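Local atomic coordinates of adenosine monophosphate-protein transferase vopS (Vibrio parahaemolyticus, PDB entry 3LET), a protein that transfers AMP from ATP to a threonine of the host Rho GTPases RhoA, Rac and Cdc42, blocking effector binding and actin assembly in infected cells. Residues 15-20 with 28-33; 41-46 with 66-71; 80-85 with 89-94; 95-100 with 223-228. All coordinates share one frame; numbering follows the deposited sequence.

Interaction 1: 15-20 with 28-33; sequences AQRLQT and QMLFKD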
loop_
_atom_site.group_PDB
_atom_site.type_symbol
_atom_site.label_atom_id
_atom_site.label_comp_id
_atom_site.label_asym_id
_atom_site.label_seq_id
_atom_site.Cartn_x
_atom_site.Cartn_y
_atom_site.Cartn_z
ATOM N N ALA A 15 19.873 -7.211 -25.374
ATOM C CA ALA A 15 20.356 -6.423 -24.239
ATOM C C ALA A 15 20.289 -4.927 -24.534
ATOM O O ALA A 15 19.919 -4.132 -23.668
ATOM C CB ALA A 15 21.770 -6.816 -23.876
ATOM N N GLN A 16 20.666 -4.548 -25.751
ATOM C CA GLN A 16 20.531 -3.164 -26.194
ATOM C C GLN A 16 19.040 -2.759 -26.195
ATOM O O GLN A 16 18.672 -1.717 -25.668
ATOM C CB GLN A 16 21.133 -3.009 -27.595
ATOM C CG GLN A 16 21.050 -1.604 -28.168
ATOM C CD GLN A 16 21.722 -1.469 -29.536
ATOM O OE1 GLN A 16 21.878 -2.449 -30.275
ATOM N NE2 GLN A 16 22.113 -0.245 -29.877
ATOM N N ARG A 17 18.185 -3.598 -26.768
ATOM C CA ARG A 17 16.774 -3.241 -26.927
ATOM C C ARG A 17 16.088 -3.066 -25.581
ATOM O O ARG A 17 15.179 -2.253 -25.450
ATOM C CB ARG A 17 16.039 -4.276 -27.784
ATOM C CG ARG A 17 16.484 -4.273 -29.241
ATOM C CD ARG A 17 15.634 -5.201 -30.086
ATOM N NE ARG A 17 15.829 -6.609 -29.731
ATOM C CZ ARG A 17 16.736 -7.411 -30.284
ATOM N NH1 ARG A 17 17.556 -6.959 -31.223
ATOM N NH2 ARG A 17 16.816 -8.676 -29.899
ATOM N N LEU A 18 16.516 -3.828 -24.579
ATOM C CA LEU A 18 15.906 -3.740 -23.254
ATOM C C LEU A 18 16.186 -2.420 -22.540
ATOM O O LEU A 18 15.442 -2.018 -21.636
ATOM C CB LEU A 18 16.378 -4.901 -22.386
ATOM C CG LEU A 18 15.564 -6.159 -22.645
ATOM C CD1 LEU A 18 16.242 -7.380 -22.040
ATOM C CD2 LEU A 18 14.138 -5.965 -22.105
ATOM N N GLN A 19 17.249 -1.736 -22.952
ATOM C CA GLN A 19 17.624 -0.481 -22.314
ATOM C C GLN A 19 16.954 0.737 -22.952
ATOM O O GLN A 19 17.143 1.857 -22.479
ATOM C CB GLN A 19 19.143 -0.301 -22.353
ATOM C CG GLN A 19 19.928 -1.459 -21.765
ATOM C CD GLN A 19 21.391 -1.419 -22.171
ATOM O OE1 GLN A 19 21.890 -0.399 -22.650
ATOM N NE2 GLN A 19 22.086 -2.537 -21.988
ATOM N N THR A 20 16.189 0.534 -24.023
ATOM C CA THR A 20 15.450 1.635 -24.635
ATOM C C THR A 20 14.579 2.293 -23.575
ATOM O O THR A 20 14.360 1.737 -22.500
ATOM C CB THR A 20 14.536 1.159 -25.787
ATOM O OG1 THR A 20 13.608 0.188 -25.289
ATOM C CG2 THR A 20 15.362 0.551 -26.926
ATOM N N GLN A 28 10.123 -0.999 -32.095
ATOM C CA GLN A 28 10.661 -0.468 -33.346
ATOM C C GLN A 28 11.915 -1.227 -33.727
ATOM O O GLN A 28 12.117 -1.560 -34.899
ATOM C CB GLN A 28 11.013 1.015 -33.206
ATOM C CG GLN A 28 9.831 1.978 -33.244
ATOM C CD GLN A 28 10.292 3.397 -33.004
ATOM O OE1 GLN A 28 11.424 3.620 -32.582
ATOM N NE2 GLN A 28 9.436 4.357 -33.273
ATOM N N MET A 29 12.762 -1.494 -32.738
ATOM C CA MET A 29 14.029 -2.170 -32.987
ATOM C C MET A 29 13.833 -3.657 -33.286
ATOM O O MET A 29 14.418 -4.184 -34.227
ATOM C CB MET A 29 14.971 -1.997 -31.792
ATOM C CG MET A 29 15.446 -0.564 -31.590
ATOM S SD MET A 29 16.581 -0.355 -30.204
ATOM C CE MET A 29 18.003 -1.289 -30.765
ATOM N N LEU A 30 13.001 -4.332 -32.499
ATOM C CA LEU A 30 12.824 -5.784 -32.632
ATOM C C LEU A 30 12.034 -6.128 -33.883
ATOM O O LEU A 30 12.321 -7.115 -34.555
ATOM C CB LEU A 30 12.109 -6.363 -31.405
ATOM C CG LEU A 30 11.899 -7.888 -31.397
ATOM C CD1 LEU A 30 13.235 -8.657 -31.550
ATOM C CD2 LEU A 30 11.178 -8.318 -30.134
ATOM N N PHE A 31 11.045 -5.306 -34.196
ATOM C CA PHE A 31 10.149 -5.574 -35.303
ATOM C C PHE A 31 10.620 -4.865 -36.577
ATOM O O PHE A 31 10.012 -5.002 -37.640
ATOM C CB PHE A 31 8.734 -5.141 -34.936
ATOM C CG PHE A 31 8.145 -5.905 -33.774
ATOM C CD1 PHE A 31 8.666 -7.144 -33.394
ATOM C CD2 PHE A 31 7.040 -5.422 -33.106
ATOM C CE1 PHE A 31 8.108 -7.869 -32.333
ATOM C CE2 PHE A 31 6.474 -6.131 -32.032
ATOM C CZ PHE A 31 7.004 -7.368 -31.653
ATOM N N LYS A 32 11.710 -4.114 -36.461
ATOM C CA LYS A 32 12.245 -3.374 -37.595
ATOM C C LYS A 32 11.151 -2.534 -38.232
ATOM O O LYS A 32 10.919 -2.615 -39.442
ATOM C CB LYS A 32 12.821 -4.349 -38.617
ATOM C CG LYS A 32 13.826 -5.315 -38.024
ATOM C CD LYS A 32 14.082 -6.492 -38.949
ATOM C CE LYS A 32 15.382 -7.194 -38.597
ATOM N NZ LYS A 32 15.437 -7.599 -37.160
ATOM N N ASP A 33 10.468 -1.741 -37.411
ATOM C CA ASP A 33 9.366 -0.926 -37.894
ATOM C C ASP A 33 9.342 0.421 -37.203
ATOM O O ASP A 33 8.860 0.550 -36.074
ATOM C CB ASP A 33 8.033 -1.635 -37.670
ATOM C CG ASP A 33 6.895 -0.977 -38.426
ATOM O OD1 ASP A 33 7.155 0.036 -39.116
ATOM O OD2 ASP A 33 5.745 -1.464 -38.328
#

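Interaction 2: 41-46 with 66-71; sequences DVLNAF and ERAMTE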
loop_
_atom_site.group_PDB
_atom_site.type_symbol
_atom_site.label_atom_id
_atom_site.label_comp_id
_atom_site.label_asym_id
_atom_site.label_seq_id
_atom_site.Cartn_x
_atom_site.Cartn_y
_atom_site.Cartn_z
ATOM N N ASP A 41 0.402 0.348 -30.773
ATOM C CA ASP A 41 0.960 -0.077 -32.077
ATOM C C ASP A 41 1.865 -1.294 -31.903
ATOM O O ASP A 41 1.858 -2.205 -32.737
ATOM C CB ASP A 41 1.795 1.027 -32.732
ATOM C CG ASP A 41 0.968 2.206 -33.222
ATOM O OD1 ASP A 41 -0.279 2.106 -33.303
ATOM O OD2 ASP A 41 1.591 3.247 -33.528
ATOM N N VAL A 42 2.684 -1.283 -30.846
ATOM C CA VAL A 42 3.561 -2.420 -30.551
ATOM C C VAL A 42 2.751 -3.688 -30.279
ATOM O O VAL A 42 3.025 -4.743 -30.863
ATOM C CB VAL A 42 4.504 -2.119 -29.372
ATOM C CG1 VAL A 42 5.252 -3.392 -28.905
ATOM C CG2 VAL A 42 5.485 -1.019 -29.770
ATOM N N LEU A 43 1.723 -3.593 -29.438
ATOM C CA LEU A 43 0.902 -4.776 -29.163
ATOM C C LEU A 43 0.199 -5.258 -30.418
ATOM O O LEU A 43 0.108 -6.456 -30.649
ATOM C CB LEU A 43 -0.139 -4.485 -28.061
ATOM C CG LEU A 43 0.547 -4.311 -26.708
ATOM C CD1 LEU A 43 -0.423 -3.628 -25.731
ATOM C CD2 LEU A 43 1.035 -5.657 -26.161
ATOM N N ASN A 44 -0.273 -4.323 -31.234
ATOM C CA ASN A 44 -0.985 -4.690 -32.465
ATOM C C ASN A 44 -0.077 -5.445 -33.458
ATOM O O ASN A 44 -0.549 -6.215 -34.304
ATOM C CB ASN A 44 -1.546 -3.444 -33.109
ATOM C CG ASN A 44 -2.760 -2.910 -32.375
ATOM O OD1 ASN A 44 -3.406 -3.632 -31.611
ATOM N ND2 ASN A 44 -3.080 -1.650 -32.605
ATOM N N ALA A 45 1.224 -5.240 -33.328
ATOM C CA ALA A 45 2.209 -5.918 -34.175
ATOM C C ALA A 45 2.382 -7.402 -33.838
ATOM O O ALA A 45 2.818 -8.185 -34.690
ATOM C CB ALA A 45 3.553 -5.200 -34.102
ATOM N N PHE A 46 2.019 -7.805 -32.624
ATOM C CA PHE A 46 2.253 -9.194 -32.206
ATOM C C PHE A 46 1.511 -10.205 -33.093
ATOM O O PHE A 46 2.055 -11.288 -33.392
ATOM C CB PHE A 46 1.903 -9.407 -30.713
ATOM C CG PHE A 46 3.037 -9.049 -29.764
ATOM C CD1 PHE A 46 3.498 -7.750 -29.680
ATOM C CD2 PHE A 46 3.616 -10.016 -28.949
ATOM C CE1 PHE A 46 4.540 -7.418 -28.795
ATOM C CE2 PHE A 46 4.671 -9.704 -28.064
ATOM C CZ PHE A 46 5.139 -8.400 -28.001
ATOM N N GLU A 66 4.887 -7.422 -21.882
ATOM C CA GLU A 66 4.650 -6.906 -20.546
ATOM C C GLU A 66 4.926 -5.400 -20.496
ATOM O O GLU A 66 4.135 -4.635 -19.927
ATOM C CB GLU A 66 5.539 -7.668 -19.562
ATOM C CG GLU A 66 5.414 -7.197 -18.145
ATOM C CD GLU A 66 6.355 -7.956 -17.229
ATOM O OE1 GLU A 66 6.261 -9.199 -17.190
ATOM O OE2 GLU A 66 7.185 -7.306 -16.566
ATOM N N ARG A 67 6.040 -4.957 -21.061
ATOM C CA ARG A 67 6.338 -3.514 -21.079
ATOM C C ARG A 67 5.238 -2.722 -21.783
ATOM O O ARG A 67 4.821 -1.652 -21.302
ATOM C CB ARG A 67 7.665 -3.213 -21.792
ATOM C CG ARG A 67 8.913 -3.702 -21.103
ATOM C CD ARG A 67 10.153 -3.290 -21.908
ATOM N NE ARG A 67 10.456 -1.868 -21.764
ATOM C CZ ARG A 67 11.457 -1.242 -22.383
ATOM N NH1 ARG A 67 12.252 -1.892 -23.216
ATOM N NH2 ARG A 67 11.663 0.045 -22.173
ATOM N N ALA A 68 4.772 -3.220 -22.936
ATOM C CA ALA A 68 3.814 -2.444 -23.736
ATOM C C ALA A 68 2.444 -2.434 -23.053
ATOM O O ALA A 68 1.766 -1.393 -22.990
ATOM C CB ALA A 68 3.671 -3.021 -25.176
ATOM N N MET A 69 2.033 -3.582 -22.525
ATOM C CA MET A 69 0.778 -3.633 -21.744
ATOM C C MET A 69 0.805 -2.712 -20.538
ATOM O O MET A 69 -0.189 -2.014 -20.237
ATOM C CB MET A 69 0.540 -5.042 -21.269
ATOM C CG MET A 69 0.317 -5.897 -22.477
ATOM S SD MET A 69 -1.413 -5.927 -22.701
ATOM C CE MET A 69 -1.553 -7.544 -21.943
ATOM N N THR A 70 1.937 -2.690 -19.856
ATOM C CA THR A 70 2.076 -1.821 -18.680
ATOM C C THR A 70 1.918 -0.365 -19.082
ATOM O O THR A 70 1.186 0.398 -18.437
ATOM C CB THR A 70 3.450 -2.004 -18.017
ATOM O OG1 THR A 70 3.558 -3.347 -17.555
ATOM C CG2 THR A 70 3.619 -1.044 -16.794
ATOM N N GLU A 71 2.623 0.042 -20.131
ATOM C CA GLU A 71 2.530 1.427 -20.632
ATOM C C GLU A 71 1.104 1.772 -21.046
ATOM O O GLU A 71 0.610 2.831 -20.712
ATOM C CB GLU A 71 3.472 1.647 -21.821
ATOM C CG GLU A 71 4.931 1.648 -21.345
ATOM C CD GLU A 71 5.913 1.560 -22.484
ATOM O OE1 GLU A 71 5.514 1.818 -23.625
ATOM O OE2 GLU A 71 7.084 1.239 -22.214
#

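Interaction 3: 80-85 with 89-94; sequences KNLKAL and DAVKSL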
loop_
_atom_site.group_PDB
_atom_site.type_symbol
_atom_site.label_atom_id
_atom_site.label_comp_id
_atom_site.label_asym_id
_atom_site.label_seq_id
_atom_site.Cartn_x
_atom_site.Cartn_y
_atom_site.Cartn_z
ATOM N N LYS A 80 -4.707 6.414 -14.605
ATOM C CA LYS A 80 -4.520 7.781 -14.115
ATOM C C LYS A 80 -5.207 8.013 -12.766
ATOM O O LYS A 80 -4.685 8.739 -11.939
ATOM C CB LYS A 80 -5.054 8.772 -15.153
ATOM C CG LYS A 80 -4.151 8.818 -16.403
ATOM C CD LYS A 80 -4.781 9.744 -17.449
ATOM C CE LYS A 80 -3.963 9.791 -18.719
ATOM N NZ LYS A 80 -4.804 10.441 -19.801
ATOM N N ASN A 81 -6.362 7.395 -12.556
ATOM C CA ASN A 81 -7.059 7.509 -11.272
ATOM C C ASN A 81 -6.170 6.935 -10.146
ATOM O O ASN A 81 -6.088 7.508 -9.081
ATOM C CB ASN A 81 -8.383 6.752 -11.299
ATOM C CG ASN A 81 -9.417 7.388 -12.207
ATOM O OD1 ASN A 81 -9.305 8.558 -12.579
ATOM N ND2 ASN A 81 -10.444 6.614 -12.563
ATOM N N LEU A 82 -5.505 5.812 -10.405
ATOM C CA LEU A 82 -4.632 5.201 -9.407
ATOM C C LEU A 82 -3.417 6.065 -9.214
ATOM O O LEU A 82 -2.936 6.238 -8.102
ATOM C CB LEU A 82 -4.175 3.797 -9.829
ATOM C CG LEU A 82 -5.251 2.728 -9.692
ATOM C CD1 LEU A 82 -4.832 1.461 -10.480
ATOM C CD2 LEU A 82 -5.467 2.416 -8.194
ATOM N N LYS A 83 -2.887 6.598 -10.299
ATOM C CA LYS A 83 -1.753 7.499 -10.175
ATOM C C LYS A 83 -2.109 8.648 -9.224
ATOM O O LYS A 83 -1.308 9.035 -8.368
ATOM C CB LYS A 83 -1.380 8.051 -11.549
ATOM C CG LYS A 83 -0.432 9.257 -11.464
ATOM C CD LYS A 83 0.165 9.585 -12.840
ATOM C CE LYS A 83 0.497 11.052 -12.961
ATOM N NZ LYS A 83 1.374 11.526 -11.859
ATOM N N ALA A 84 -3.307 9.196 -9.384
ATOM C CA ALA A 84 -3.733 10.333 -8.555
ATOM C C ALA A 84 -3.778 9.919 -7.075
ATOM O O ALA A 84 -3.534 10.736 -6.183
ATOM C CB ALA A 84 -5.109 10.847 -9.020
ATOM N N LEU A 85 -4.075 8.648 -6.818
ATOM C CA LEU A 85 -4.232 8.167 -5.448
ATOM C C LEU A 85 -2.928 7.751 -4.774
ATOM O O LEU A 85 -2.707 8.079 -3.600
ATOM C CB LEU A 85 -5.196 6.976 -5.407
ATOM C CG LEU A 85 -6.682 7.314 -5.603
ATOM C CD1 LEU A 85 -7.425 6.082 -6.021
ATOM C CD2 LEU A 85 -7.279 7.852 -4.294
ATOM N N ASP A 89 5.329 5.696 -8.763
ATOM C CA ASP A 89 6.074 4.466 -8.457
ATOM C C ASP A 89 5.120 3.344 -8.084
ATOM O O ASP A 89 5.263 2.198 -8.548
ATOM C CB ASP A 89 7.032 4.681 -7.287
ATOM C CG ASP A 89 8.197 5.604 -7.638
ATOM O OD1 ASP A 89 8.379 5.939 -8.835
ATOM O OD2 ASP A 89 8.934 5.988 -6.702
ATOM N N ALA A 90 4.152 3.656 -7.228
ATOM C CA ALA A 90 3.270 2.605 -6.727
ATOM C C ALA A 90 2.363 2.109 -7.860
ATOM O O ALA A 90 2.133 0.902 -7.999
ATOM C CB ALA A 90 2.435 3.104 -5.550
ATOM N N VAL A 91 1.856 3.020 -8.676
ATOM C CA VAL A 91 0.932 2.579 -9.727
ATOM C C VAL A 91 1.691 1.750 -10.763
ATOM O O VAL A 91 1.173 0.770 -11.300
ATOM C CB VAL A 91 0.128 3.726 -10.375
ATOM C CG1 VAL A 91 1.008 4.653 -11.178
ATOM C CG2 VAL A 91 -0.977 3.142 -11.264
ATOM N N LYS A 92 2.930 2.129 -11.037
ATOM C CA LYS A 92 3.733 1.325 -11.957
ATOM C C LYS A 92 3.952 -0.083 -11.404
ATOM O O LYS A 92 3.924 -1.055 -12.144
ATOM C CB LYS A 92 5.064 2.000 -12.249
ATOM C CG LYS A 92 5.983 1.107 -13.095
ATOM C CD LYS A 92 7.122 1.880 -13.738
ATOM C CE LYS A 92 7.929 0.976 -14.680
ATOM N NZ LYS A 92 8.905 1.726 -15.530
ATOM N N SER A 93 4.226 -0.206 -10.099
ATOM C CA SER A 93 4.510 -1.522 -9.512
ATOM C C SER A 93 3.262 -2.374 -9.643
ATOM O O SER A 93 3.335 -3.578 -9.934
ATOM C CB SER A 93 4.853 -1.423 -8.000
ATOM O OG SER A 93 5.878 -0.490 -7.770
ATOM N N LEU A 94 2.118 -1.751 -9.349
ATOM C CA LEU A 94 0.845 -2.447 -9.370
ATOM C C LEU A 94 0.529 -2.868 -10.799
ATOM O O LEU A 94 0.073 -3.959 -11.044
ATOM C CB LEU A 94 -0.297 -1.524 -8.844
ATOM C CG LEU A 94 -1.683 -2.182 -8.849
ATOM C CD1 LEU A 94 -1.686 -3.524 -8.136
ATOM C CD2 LEU A 94 -2.721 -1.250 -8.197
#

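Interaction 4: 95-100 with 223-228; sequences AVRVVK and RDYRGP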
loop_
_atom_site.group_PDB
_atom_site.type_symbol
_atom_site.label_atom_id
_atom_site.label_comp_id
_atom_site.label_asym_id
_atom_site.label_seq_id
_atom_site.Cartn_x
_atom_site.Cartn_y
_atom_site.Cartn_z
ATOM N N ALA A 95 0.731 -1.955 -11.728
ATOM C CA ALA A 95 0.384 -2.201 -13.128
ATOM C C ALA A 95 1.158 -3.439 -13.632
ATOM O O ALA A 95 0.607 -4.310 -14.309
ATOM C CB ALA A 95 0.727 -0.960 -13.958
ATOM N N VAL A 96 2.441 -3.511 -13.296
ATOM C CA VAL A 96 3.261 -4.663 -13.701
ATOM C C VAL A 96 2.717 -5.973 -13.178
ATOM O O VAL A 96 2.694 -6.980 -13.909
ATOM C CB VAL A 96 4.718 -4.519 -13.189
ATOM C CG1 VAL A 96 5.505 -5.782 -13.491
ATOM C CG2 VAL A 96 5.364 -3.296 -13.850
ATOM N N ARG A 97 2.276 -5.988 -11.911
ATOM C CA ARG A 97 1.758 -7.240 -11.319
ATOM C C ARG A 97 0.406 -7.651 -11.906
ATOM O O ARG A 97 0.145 -8.846 -12.097
ATOM C CB ARG A 97 1.608 -7.111 -9.786
ATOM C CG ARG A 97 2.910 -6.910 -9.054
ATOM C CD ARG A 97 3.960 -7.930 -9.460
ATOM N NE ARG A 97 3.669 -9.265 -8.944
ATOM C CZ ARG A 97 4.216 -9.794 -7.851
ATOM N NH1 ARG A 97 5.092 -9.104 -7.130
ATOM N NH2 ARG A 97 3.883 -11.024 -7.480
ATOM N N VAL A 98 -0.450 -6.671 -12.200
ATOM C CA VAL A 98 -1.747 -6.955 -12.804
ATOM C C VAL A 98 -1.529 -7.495 -14.214
ATOM O O VAL A 98 -2.176 -8.458 -14.629
ATOM C CB VAL A 98 -2.633 -5.686 -12.777
ATOM C CG1 VAL A 98 -3.840 -5.786 -13.729
ATOM C CG2 VAL A 98 -3.116 -5.448 -11.309
ATOM N N VAL A 99 -0.596 -6.892 -14.939
ATOM C CA VAL A 99 -0.277 -7.367 -16.311
ATOM C C VAL A 99 0.263 -8.790 -16.275
ATOM O O VAL A 99 -0.089 -9.640 -17.106
ATOM C CB VAL A 99 0.768 -6.457 -16.993
ATOM C CG1 VAL A 99 1.356 -7.146 -18.281
ATOM C CG2 VAL A 99 0.131 -5.154 -17.351
ATOM N N LYS A 100 1.123 -9.072 -15.308
ATOM C CA LYS A 100 1.633 -10.435 -15.161
ATOM C C LYS A 100 0.500 -11.399 -14.886
ATOM O O LYS A 100 0.519 -12.533 -15.373
ATOM C CB LYS A 100 2.709 -10.519 -14.050
ATOM C CG LYS A 100 4.050 -9.916 -14.486
ATOM C CD LYS A 100 5.082 -9.911 -13.361
ATOM C CE LYS A 100 6.436 -9.382 -13.836
ATOM N NZ LYS A 100 7.161 -10.361 -14.689
ATOM N N ARG A 223 6.227 -10.858 2.870
ATOM C CA ARG A 223 6.016 -9.637 2.089
ATOM C C ARG A 223 5.322 -9.890 0.748
ATOM O O ARG A 223 5.382 -9.061 -0.161
ATOM C CB ARG A 223 7.359 -8.952 1.842
ATOM C CG ARG A 223 8.358 -9.837 1.120
ATOM C CD ARG A 223 9.738 -9.210 1.065
ATOM N NE ARG A 223 10.742 -10.170 0.611
ATOM C CZ ARG A 223 12.044 -9.914 0.527
ATOM N NH1 ARG A 223 12.513 -8.720 0.867
ATOM N NH2 ARG A 223 12.879 -10.854 0.104
ATOM N N ASP A 224 4.647 -11.029 0.643
ATOM C CA ASP A 224 4.050 -11.484 -0.607
ATOM C C ASP A 224 2.985 -10.534 -1.188
ATOM O O ASP A 224 2.186 -9.958 -0.468
ATOM C CB ASP A 224 3.437 -12.869 -0.402
ATOM C CG ASP A 224 3.191 -13.594 -1.708
ATOM O OD1 ASP A 224 3.658 -13.100 -2.761
ATOM O OD2 ASP A 224 2.537 -14.660 -1.685
ATOM N N TYR A 225 2.987 -10.394 -2.505
ATOM C CA TYR A 225 2.000 -9.570 -3.213
ATOM C C TYR A 225 0.577 -10.080 -3.042
ATOM O O TYR A 225 0.301 -11.267 -3.214
ATOM C CB TYR A 225 2.334 -9.564 -4.700
ATOM C CG TYR A 225 1.292 -8.932 -5.602
ATOM C CD1 TYR A 225 1.126 -7.559 -5.633
ATOM C CD2 TYR A 225 0.505 -9.711 -6.438
ATOM C CE1 TYR A 225 0.203 -6.980 -6.469
ATOM C CE2 TYR A 225 -0.428 -9.142 -7.286
ATOM C CZ TYR A 225 -0.572 -7.770 -7.296
ATOM O OH TYR A 225 -1.469 -7.158 -8.130
ATOM N N ARG A 226 -0.330 -9.174 -2.701
ATOM C CA ARG A 226 -1.758 -9.460 -2.763
ATOM C C ARG A 226 -2.370 -8.512 -3.788
ATOM O O ARG A 226 -2.200 -7.310 -3.669
ATOM C CB ARG A 226 -2.425 -9.232 -1.408
ATOM C CG ARG A 226 -3.909 -9.585 -1.429
ATOM C CD ARG A 226 -4.618 -9.226 -0.137
ATOM N NE ARG A 226 -4.605 -7.791 0.133
ATOM C CZ ARG A 226 -3.815 -7.219 1.032
ATOM N NH1 ARG A 226 -2.992 -7.971 1.761
ATOM N NH2 ARG A 226 -3.857 -5.913 1.233
ATOM N N GLY A 227 -3.037 -9.034 -4.809
ATOM C CA GLY A 227 -3.583 -8.187 -5.868
ATOM C C GLY A 227 -4.963 -7.628 -5.526
ATOM O O GLY A 227 -5.525 -7.975 -4.505
ATOM N N PRO A 228 -5.510 -6.758 -6.390
ATOM C CA PRO A 228 -6.869 -6.226 -6.215
ATOM C C PRO A 228 -7.906 -7.328 -6.031
ATOM O O PRO A 228 -7.790 -8.388 -6.658
ATOM C CB PRO A 228 -7.137 -5.498 -7.535
ATOM C CG PRO A 228 -5.736 -5.085 -8.010
ATOM C CD PRO A 228 -4.872 -6.265 -7.636
HETATM O O HOH W 1 5.356 -11.862 -4.880
#

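Interaction 1: 15-20 with 28-33
M29 and R17 meet with their aliphatic parts laid slantwise over one another, and the other side chains of the contact are arranged round this crossing. The CB of M29 rests 3.7 Å from R17 CG, and the thioether then bends at its last torsion (chi3 66°), which brings the terminal methyl back to the same arginine carbon. R17 CG is therefore touched by both ends of the methionine. Q16 reaches that methyl from a different direction, roughly at right angles to the approach of R17 CG, and its extended chain stands nearly perpendicular to M29; its amide carbon CD lies 3.9 Å from M29 CE. T20 runs past the methionine in the opposite direction and sets its CG2 methyl 3.6 Å from M29 SD.

Farther along, R17 passes crosswise over L30. Its CD approaches the backbone N of L30 at 3.7 Å, and L30 CD1 sits over one face of the guanidinium, 3.5 Å above the plane and displaced toward the rim. A bend at chi3 (-67°) swings NE round beside this leucine methyl, and NE forms a salt bridge with E60 of helix 58-75. L30 itself also packs on E60 and L61 of that helix.

The contact closes a short turn between helix 14-18 and helix 23-30 at the surface of the N-terminal domain. No hydrogen bond joins the two segments. Direct contact between them is therefore by van der Waals packing, with a thioether and a leucine methyl lying against the carbon chain and flat face of an arginine whose charge is probably offset by E60.

Interaction 2: 41-46 with 66-71
L43 reaches from helix 39-45 onto helix 58-75 and makes most of the contact through its branched end. From CB the chain leaves with CG beside the backbone N (chi1 -70°), a turn that sets the branch point directly against A68, where CG lies 3.7 Å from the alanine CB. Beyond CG the two methyls divide their neighbours. CD2 straddles the junction between two residues, 3.9 Å from A68 CB and 3.8 Å from M69 CG. CD1 goes on to the thioether, its nearest partner being M69 SD at 3.9 Å. Leucine and methionine thus cross at about a right angle, and the bends of M69 at chi2 and chi3 leave its sulfur next to a leucine methyl.

V42 adds a lighter touch beside this, its CG1 standing 4.1 Å from the same A68 CB. A68, with its single CB, receives both L43 and V42, and the CA atoms of L43 and A68 are the nearest pair between the segments, 6.6 Å apart. The short helical axes approach to 9.5 Å, with 138° between their directions. Every residue that touches is buried and apolar, so the interface is a plain hydrophobic one.

The surroundings are helices joined by loops. L43 also packs on V72, one turn further along helix 58-75, and on I117 of helix 113-139, which M69 meets as well through R116, I117 and M120. M69 also touches V99 of helix 88-102, so this stretch of helix 58-75 packs against helices 39-45, 88-102 and 113-139.

Interaction 3: 80-85 with 89-94
V91 pushes its CG2 methyl against the CB of L82, and this is the tight part of the contact, with 3.6 Å between the two carbons. The valine stands with CG1 between its backbone N and carbonyl carbon (chi1 68°), which directs CG2 at L82 and leaves CG1 for K83. Its two methyls therefore fork over the opposing helix: CG2 lies over the start of the L82 side chain and near K83 N, whereas CG1 faces K83 CA at 4.1 Å. The backbones are close here, the CA atoms of K83 and V91 being 5.6 Å apart.

Away from the valine the fit slackens. Towards the interior, L82 and L94 cross at about a right angle and meet only through their ends, CD1 of L82 and CD2 of L94, 4.1 Å apart. F124 and V128 of helix 113-139 also pack on L82, and L74 of helix 58-75 packs on V91. The solvent side is K83, whose CB merely borders V91 CG1 at 4.2 Å before the chain leads away to the surface.

Helices 77-86 and 88-102 form a helical hairpin, joined by a very short connection, with segment axes 8.6 Å apart and 136° between their directions. No hydrogen bond crosses between the segments. The contact between them is apolar packing, to which the one charged chain at the margin contributes its methylene stem, while the K83 ammonium group pairs with D88, a residue beside the turn and outside both segments.

Interaction 4: 95-100 with 223-228
Helix 95-100 runs past an irregular loop, 223-228, whose backbone is mostly extended; the closest CA atoms, those of V98 and G227, are 7.3 Å apart, and no direct hydrogen bond joins the segments. Side chains bridge the gap. Y225 extends its ring along R97 in the opposite sense, so that the hydroxyl end lies by the arginine CB and the tyrosine CB by the guanidinium. R97 CB sits over the ring face as a CH-pi contact, 3.8 Å from the centroid, and is 3.4 Å from Y225 CZ. Bends at chi2 (-50°) and chi3 (-72°) fold the arginine back over the tyrosine, where its guanidinium stacks at 27° to the ring in an off-centre cation-pi interaction, CZ 4.3 Å from the centroid.

The loop belongs to the Fic domain and the helix to the N-terminal domain, which makes this a link between the two. G227 N lies above the opposite face of the ring, toward its rim. At the guanidinium edge a water accepts from R97 NH2 at 3.1 Å and donates to D224 OD1 at 3.0 Å. Further inward V98 CG2 meets Y225 OH at 4.0 Å and P228 CD at 4.2 Å.

Along the chain the four contacts open and close in series, and they run from the outer end of the N-terminal domain toward the Fic domain. Interactions 1 and 2, centres 13 Å apart, touch through F31 on A45 and a probable hydrogen bond from R67 to the T20 carbonyl. Interaction 2 is joined to interaction 4, about 19 Å away between centres, by the E66–K100 salt bridge and by M69 on V99. Interactions 3 and 4 share helix 88-102, their centres 12 Å apart, and L94 packs on Y225. The first three lie wholly in the N-terminal domain; interaction 4 connects that helical bundle with the domain responsible for adenylyl transfer.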